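Local coordinates for protein plantacyanin (Spinacia oleracea, PDB 1F56) that binds a single copper ion in a blue-copper site and probably carries electrons, as other small cupredoxins of the phytocyanin family do, at residues Ile5-Asn10 with Met84-Asn89; Asn35-Asn40 with Arg51-Tyr56. All blocks are in the same frame, centred on the assembly; numbering follows the deposited sequence.

Contact 1 (Ile5-Asn10 with Met84-Asn89); sequences IGWSFN and MKIAIN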
loop_
_atom_site.group_PDB
_atom_site.type_symbol
_atom_site.label_atom_id
_atom_site.label_comp_id
_atom_site.label_asym_id
_atom_site.label_seq_id
_atom_site.Cartn_x
_atom_site.Cartn_y
_atom_site.Cartn_z
ATOM N N ILE A 5 0.394 9.353 -0.527
ATOM C CA ILE A 5 0.669 8.563 0.679
ATOM C C ILE A 5 2.171 8.639 0.979
ATOM O O ILE A 5 2.985 8.498 0.076
ATOM C CB ILE A 5 0.272 7.068 0.502
ATOM C CG1 ILE A 5 -1.241 6.943 0.327
ATOM C CG2 ILE A 5 0.680 6.263 1.740
ATOM C CD1 ILE A 5 -2.028 7.479 1.520
ATOM N N GLY A 6 2.544 8.893 2.231
ATOM C CA GLY A 6 3.964 8.952 2.570
ATOM C C GLY A 6 4.353 7.515 2.855
ATOM O O GLY A 6 4.083 6.989 3.939
ATOM N N TRP A 7 4.967 6.863 1.877
ATOM C CA TRP A 7 5.334 5.452 2.013
ATOM C C TRP A 7 6.670 5.267 2.714
ATOM O O TRP A 7 7.727 5.363 2.099
ATOM C CB TRP A 7 5.363 4.815 0.619
ATOM C CG TRP A 7 5.316 3.319 0.603
ATOM C CD1 TRP A 7 6.161 2.485 -0.084
ATOM C CD2 TRP A 7 4.347 2.475 1.243
ATOM N NE1 TRP A 7 5.774 1.181 0.081
ATOM C CE2 TRP A 7 4.668 1.138 0.893
ATOM C CE3 TRP A 7 3.235 2.714 2.074
ATOM C CZ2 TRP A 7 3.919 0.040 1.343
ATOM C CZ3 TRP A 7 2.480 1.617 2.523
ATOM C CH2 TRP A 7 2.831 0.293 2.151
ATOM N N SER A 8 6.613 5.011 4.013
ATOM C CA SER A 8 7.816 4.814 4.806
ATOM C C SER A 8 7.496 3.872 5.961
ATOM O O SER A 8 6.349 3.453 6.118
ATOM C CB SER A 8 8.307 6.148 5.358
ATOM O OG SER A 8 9.571 5.981 5.978
ATOM N N PHE A 9 8.494 3.542 6.774
ATOM C CA PHE A 9 8.257 2.646 7.908
ATOM C C PHE A 9 7.103 3.202 8.733
ATOM O O PHE A 9 6.298 2.462 9.285
ATOM C CB PHE A 9 9.541 2.507 8.731
ATOM C CG PHE A 9 10.630 1.750 8.007
ATOM C CD1 PHE A 9 10.654 0.361 8.022
ATOM C CD2 PHE A 9 11.588 2.428 7.258
ATOM C CE1 PHE A 9 11.612 -0.343 7.300
ATOM C CE2 PHE A 9 12.553 1.737 6.530
ATOM C CZ PHE A 9 12.564 0.351 6.551
ATOM N N ASN A 10 7.017 4.521 8.805
ATOM C CA ASN A 10 5.916 5.143 9.514
ATOM C C ASN A 10 5.049 5.739 8.403
ATOM O O ASN A 10 5.262 6.874 7.971
ATOM C CB ASN A 10 6.425 6.233 10.463
ATOM C CG ASN A 10 5.298 6.907 11.231
ATOM O OD1 ASN A 10 4.640 7.819 10.724
ATOM N ND2 ASN A 10 5.059 6.447 12.454
ATOM N N MET A 84 5.452 -1.338 7.536
ATOM C CA MET A 84 5.100 -0.908 6.198
ATOM C C MET A 84 3.979 -1.757 5.594
ATOM O O MET A 84 4.203 -2.635 4.763
ATOM C CB MET A 84 6.327 -0.901 5.289
ATOM C CG MET A 84 7.256 0.267 5.554
ATOM S SD MET A 84 8.430 0.542 4.214
ATOM C CE MET A 84 7.499 1.712 3.135
ATOM N N LYS A 85 2.760 -1.485 6.033
ATOM C CA LYS A 85 1.597 -2.202 5.517
ATOM C C LYS A 85 0.364 -1.359 5.840
ATOM O O LYS A 85 0.333 -0.688 6.877
ATOM C CB LYS A 85 1.465 -3.574 6.201
ATOM C CG LYS A 85 1.251 -3.439 7.703
ATOM C CD LYS A 85 0.566 -4.643 8.313
ATOM C CE LYS A 85 1.483 -5.826 8.477
ATOM N NZ LYS A 85 0.771 -6.934 9.190
ATOM N N ILE A 86 -0.630 -1.364 4.954
ATOM C CA ILE A 86 -1.861 -0.635 5.223
ATOM C C ILE A 86 -3.056 -1.328 4.609
ATOM O O ILE A 86 -2.947 -2.016 3.588
ATOM C CB ILE A 86 -1.862 0.814 4.688
ATOM C CG1 ILE A 86 -1.502 0.834 3.208
ATOM C CG2 ILE A 86 -0.942 1.677 5.520
ATOM C CD1 ILE A 86 -1.639 2.223 2.580
ATOM N N ALA A 87 -4.196 -1.148 5.264
ATOM C CA ALA A 87 -5.456 -1.704 4.824
ATOM C C ALA A 87 -6.366 -0.488 4.705
ATOM O O ALA A 87 -6.571 0.245 5.677
ATOM C CB ALA A 87 -5.993 -2.677 5.860
ATOM N N ILE A 88 -6.878 -0.255 3.501
ATOM C CA ILE A 88 -7.764 0.872 3.233
ATOM C C ILE A 88 -9.143 0.317 2.884
ATOM O O ILE A 88 -9.246 -0.601 2.065
ATOM C CB ILE A 88 -7.254 1.687 2.020
ATOM C CG1 ILE A 88 -5.842 2.201 2.289
ATOM C CG2 ILE A 88 -8.224 2.837 1.695
ATOM C CD1 ILE A 88 -5.748 3.134 3.463
ATOM N N ASN A 89 -10.189 0.842 3.521
ATOM C CA ASN A 89 -11.558 0.423 3.220
ATOM C C ASN A 89 -12.123 1.476 2.277
ATOM O O ASN A 89 -12.392 2.604 2.688
ATOM C CB ASN A 89 -12.418 0.362 4.481
ATOM C CG ASN A 89 -13.846 -0.120 4.197
ATOM O OD1 ASN A 89 -14.740 0.027 5.024
ATOM N ND2 ASN A 89 -14.051 -0.703 3.033
#

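Contact 2 (Asn35-Asn40 with Arg51-Tyr56); sequences NVVAVN and RGARTY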
loop_
_atom_site.group_PDB
_atom_site.type_symbol
_atom_site.label_atom_id
_atom_site.label_comp_id
_atom_site.label_asym_id
_atom_site.label_seq_id
_atom_site.Cartn_x
_atom_site.Cartn_y
_atom_site.Cartn_z
ATOM N N ASN A 35 9.092 -0.761 -2.052
ATOM C CA ASN A 35 8.220 -1.152 -3.141
ATOM C C ASN A 35 6.810 -1.193 -2.555
ATOM O O ASN A 35 6.631 -1.069 -1.327
ATOM C CB ASN A 35 8.638 -2.502 -3.748
ATOM C CG ASN A 35 8.405 -3.670 -2.828
ATOM O OD1 ASN A 35 7.924 -3.523 -1.707
ATOM N ND2 ASN A 35 8.746 -4.859 -3.308
ATOM N N VAL A 36 5.810 -1.297 -3.430
ATOM C CA VAL A 36 4.421 -1.376 -3.011
ATOM C C VAL A 36 3.832 -2.626 -3.661
ATOM O O VAL A 36 3.793 -2.734 -4.876
ATOM C CB VAL A 36 3.607 -0.163 -3.480
ATOM C CG1 VAL A 36 2.180 -0.268 -2.940
ATOM C CG2 VAL A 36 4.290 1.130 -3.026
ATOM N N VAL A 37 3.395 -3.572 -2.844
ATOM C CA VAL A 37 2.819 -4.800 -3.362
ATOM C C VAL A 37 1.354 -4.848 -2.924
ATOM O O VAL A 37 1.071 -4.700 -1.732
ATOM C CB VAL A 37 3.569 -6.040 -2.802
ATOM C CG1 VAL A 37 3.068 -7.316 -3.492
ATOM C CG2 VAL A 37 5.087 -5.877 -3.015
ATOM N N ALA A 38 0.441 -5.026 -3.886
ATOM C CA ALA A 38 -0.992 -5.123 -3.603
ATOM C C ALA A 38 -1.241 -6.585 -3.288
ATOM O O ALA A 38 -1.064 -7.451 -4.144
ATOM C CB ALA A 38 -1.824 -4.685 -4.839
ATOM N N VAL A 39 -1.664 -6.863 -2.064
ATOM C CA VAL A 39 -1.864 -8.244 -1.632
ATOM C C VAL A 39 -3.294 -8.496 -1.172
ATOM O O VAL A 39 -4.125 -7.595 -1.203
ATOM C CB VAL A 39 -0.889 -8.572 -0.458
ATOM C CG1 VAL A 39 0.547 -8.300 -0.880
ATOM C CG2 VAL A 39 -1.220 -7.707 0.764
ATOM N N ASN A 40 -3.580 -9.724 -0.742
ATOM C CA ASN A 40 -4.919 -10.047 -0.247
ATOM C C ASN A 40 -4.888 -10.002 1.284
ATOM O O ASN A 40 -3.836 -9.736 1.878
ATOM C CB ASN A 40 -5.363 -11.432 -0.742
ATOM C CG ASN A 40 -4.389 -12.534 -0.365
ATOM O OD1 ASN A 40 -3.347 -12.291 0.249
ATOM N ND2 ASN A 40 -4.723 -13.758 -0.735
ATOM N N ARG A 51 1.051 -15.498 -4.591
ATOM C CA ARG A 51 1.593 -15.706 -5.934
ATOM C C ARG A 51 0.920 -14.800 -6.966
ATOM O O ARG A 51 -0.308 -14.652 -6.984
ATOM C CB ARG A 51 1.437 -17.169 -6.351
ATOM C CG ARG A 51 0.009 -17.568 -6.695
ATOM C CD ARG A 51 -0.154 -19.079 -6.801
ATOM N NE ARG A 51 -0.129 -19.718 -5.487
ATOM C CZ ARG A 51 -0.240 -21.028 -5.286
ATOM N NH1 ARG A 51 -0.384 -21.850 -6.318
ATOM N NH2 ARG A 51 -0.203 -21.518 -4.053
ATOM N N GLY A 52 1.736 -14.182 -7.818
ATOM C CA GLY A 52 1.201 -13.310 -8.849
ATOM C C GLY A 52 0.855 -11.890 -8.424
ATOM O O GLY A 52 0.453 -11.077 -9.267
ATOM N N ALA A 53 0.997 -11.583 -7.138
ATOM C CA ALA A 53 0.707 -10.236 -6.628
ATOM C C ALA A 53 1.417 -9.175 -7.475
ATOM O O ALA A 53 2.527 -9.410 -7.987
ATOM C CB ALA A 53 1.157 -10.125 -5.183
ATOM N N ARG A 54 0.793 -8.004 -7.617
ATOM C CA ARG A 54 1.385 -6.948 -8.426
ATOM C C ARG A 54 2.288 -6.033 -7.624
ATOM O O ARG A 54 1.926 -5.579 -6.544
ATOM C CB ARG A 54 0.284 -6.143 -9.138
ATOM C CG ARG A 54 -0.533 -7.022 -10.108
ATOM C CD ARG A 54 -1.384 -6.237 -11.093
ATOM N NE ARG A 54 -2.182 -7.120 -11.953
ATOM C CZ ARG A 54 -1.693 -7.951 -12.870
ATOM N NH1 ARG A 54 -0.391 -8.043 -13.077
ATOM N NH2 ARG A 54 -2.516 -8.696 -13.591
ATOM N N THR A 55 3.471 -5.778 -8.166
ATOM C CA THR A 55 4.476 -4.920 -7.528
ATOM C C THR A 55 4.601 -3.577 -8.266
ATOM O O THR A 55 4.487 -3.520 -9.492
ATOM C CB THR A 55 5.866 -5.644 -7.503
ATOM O OG1 THR A 55 5.835 -6.673 -6.508
ATOM C CG2 THR A 55 6.993 -4.685 -7.176
ATOM N N TYR A 56 4.798 -2.503 -7.502
ATOM C CA TYR A 56 4.964 -1.153 -8.047
ATOM C C TYR A 56 6.257 -0.651 -7.413
ATOM O O TYR A 56 6.481 -0.835 -6.213
ATOM C CB TYR A 56 3.765 -0.263 -7.692
ATOM C CG TYR A 56 2.440 -0.798 -8.197
ATOM C CD1 TYR A 56 1.699 -1.728 -7.446
ATOM C CD2 TYR A 56 1.952 -0.430 -9.443
ATOM C CE1 TYR A 56 0.516 -2.270 -7.940
ATOM C CE2 TYR A 56 0.771 -0.971 -9.942
ATOM C CZ TYR A 56 0.063 -1.887 -9.194
ATOM O OH TYR A 56 -1.075 -2.457 -9.720
HETATM O O HOH W 1 -2.017 -7.991 -6.626
#

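Contact 1 (Ile5-Asn10 with Met84-Asn89)
Met84 sends its side chain into the bend of Trp7, Ser8 and Phe9. Its first part presses on the backbone, with Met84 CG 3.4 Å from Ser8 O and 3.5 Å from Phe9 CA. The chain then bends at the CG-SD bond (chi3 90°), which lays the methyl on the indole. Met84 CE sits over the five-membered ring of Trp7, 3.5 Å from the centroid and 5° off the ring normal. This is a CH-pi contact. The sulfur meets a second ring: Met84 SD is over one face of Phe9, 4.4 Å from the ring centroid, in a Met-aromatic contact. Lys85 brings mainly its backbone to the indole. Lys85 NZ hydrogen-bonds to Tyr44 O, and the amine makes a cation-pi contact with Tyr44. Ile86 reaches the other end of the indole at an oblique angle, with Ile86 CG1 4.1 Å from Trp7 CZ3. No direct hydrogen bond joins the two segments. Trp7 NE1 is satisfied by Asn35 O instead. With a leucine in place of Trp7, the Met84 methyl would lose its flat seat and Asn35 O its indole N-H, which would probably leave the Met84 methyl freer to turn. Met84 binds copper together with His34, Cys74 and His79. The Phe9 ring also meets both of these histidines. The four ligands form the type 1 copper site of cupredoxins, here with aromatic packing around its methionine.

Contact 2 (Asn35-Asn40 with Arg51-Tyr56)
The Tyr56 ring meets Val36 with its edge. Val36 O lies near the ring plane, 3.5 Å from Tyr56 CD1, and no atom of 35-40 rests on either ring face. Asp61 and Ile63 of strand 60-64 touch this side chain from outside the pair. A second flat group, the Asn35 amide, has Asn35 ND2 4.3 Å from Thr55 CG2, and bonds Ser75 OG outside the pair. The backbones of 36-39 and 54-56 run antiparallel. Val36 and Tyr56 form a hydrogen-bonded pair with two backbone bonds. The bond from Val36 N to Tyr56 O is 2.9 Å and fairly straight (164°); that from Tyr56 N to Val36 O is 2.8 Å and more bent (145°). A third bond runs from Ala38 N to Arg54 O at 3.1 Å. Beyond it the strands are joined by a water, which donates to Ala38 O and accepts from Arg54 N. Val37 and Thr55 are the non-hydrogen-bonded pair between, with side chains on the sheet face away from Tyr56. Val37 CG1 is anti to the backbone N (chi1 -173°), and this splits the branches between two partners. Val37 CG1 packs on Ala53 CB at 3.8 Å, while Val37 CG2 comes to Thr55 OG1 at 3.7 Å. Along the chain, the connection from 36-39 to 54-56 contains helix 41-45, and Asn40 OD1 caps its N terminus by bonding Gly43 N. The arrangement is an antiparallel edge pairing in a cupredoxin beta-barrel, with Asn35 at its copper end, close to Cys74.

Overall arrangement
The centres of the two contacts are about 14 Å apart. Along the chain, contact 2 is nested within the loop that contact 1 closes. Both reach the same four-stranded antiparallel sheet. Contact 2 pairs its outermost strand 54-56 with strand 36-39. Contact 1 uses strand 85-90 at the other outer position, and strand 68-73 lies between 36-39 and 85-90. Segment 5-10 instead leaves strand 2-6 of the three-stranded sheet, so contact 1 joins the two sheets of the barrel. The contacts touch directly: Trp7 NE1 bonds to Asn35 O of contact 2 and lies against Val36 CG2. Contact 1 supplies the ligand Met84, while contact 2 approaches the copper through Asn35 at the end of its strand.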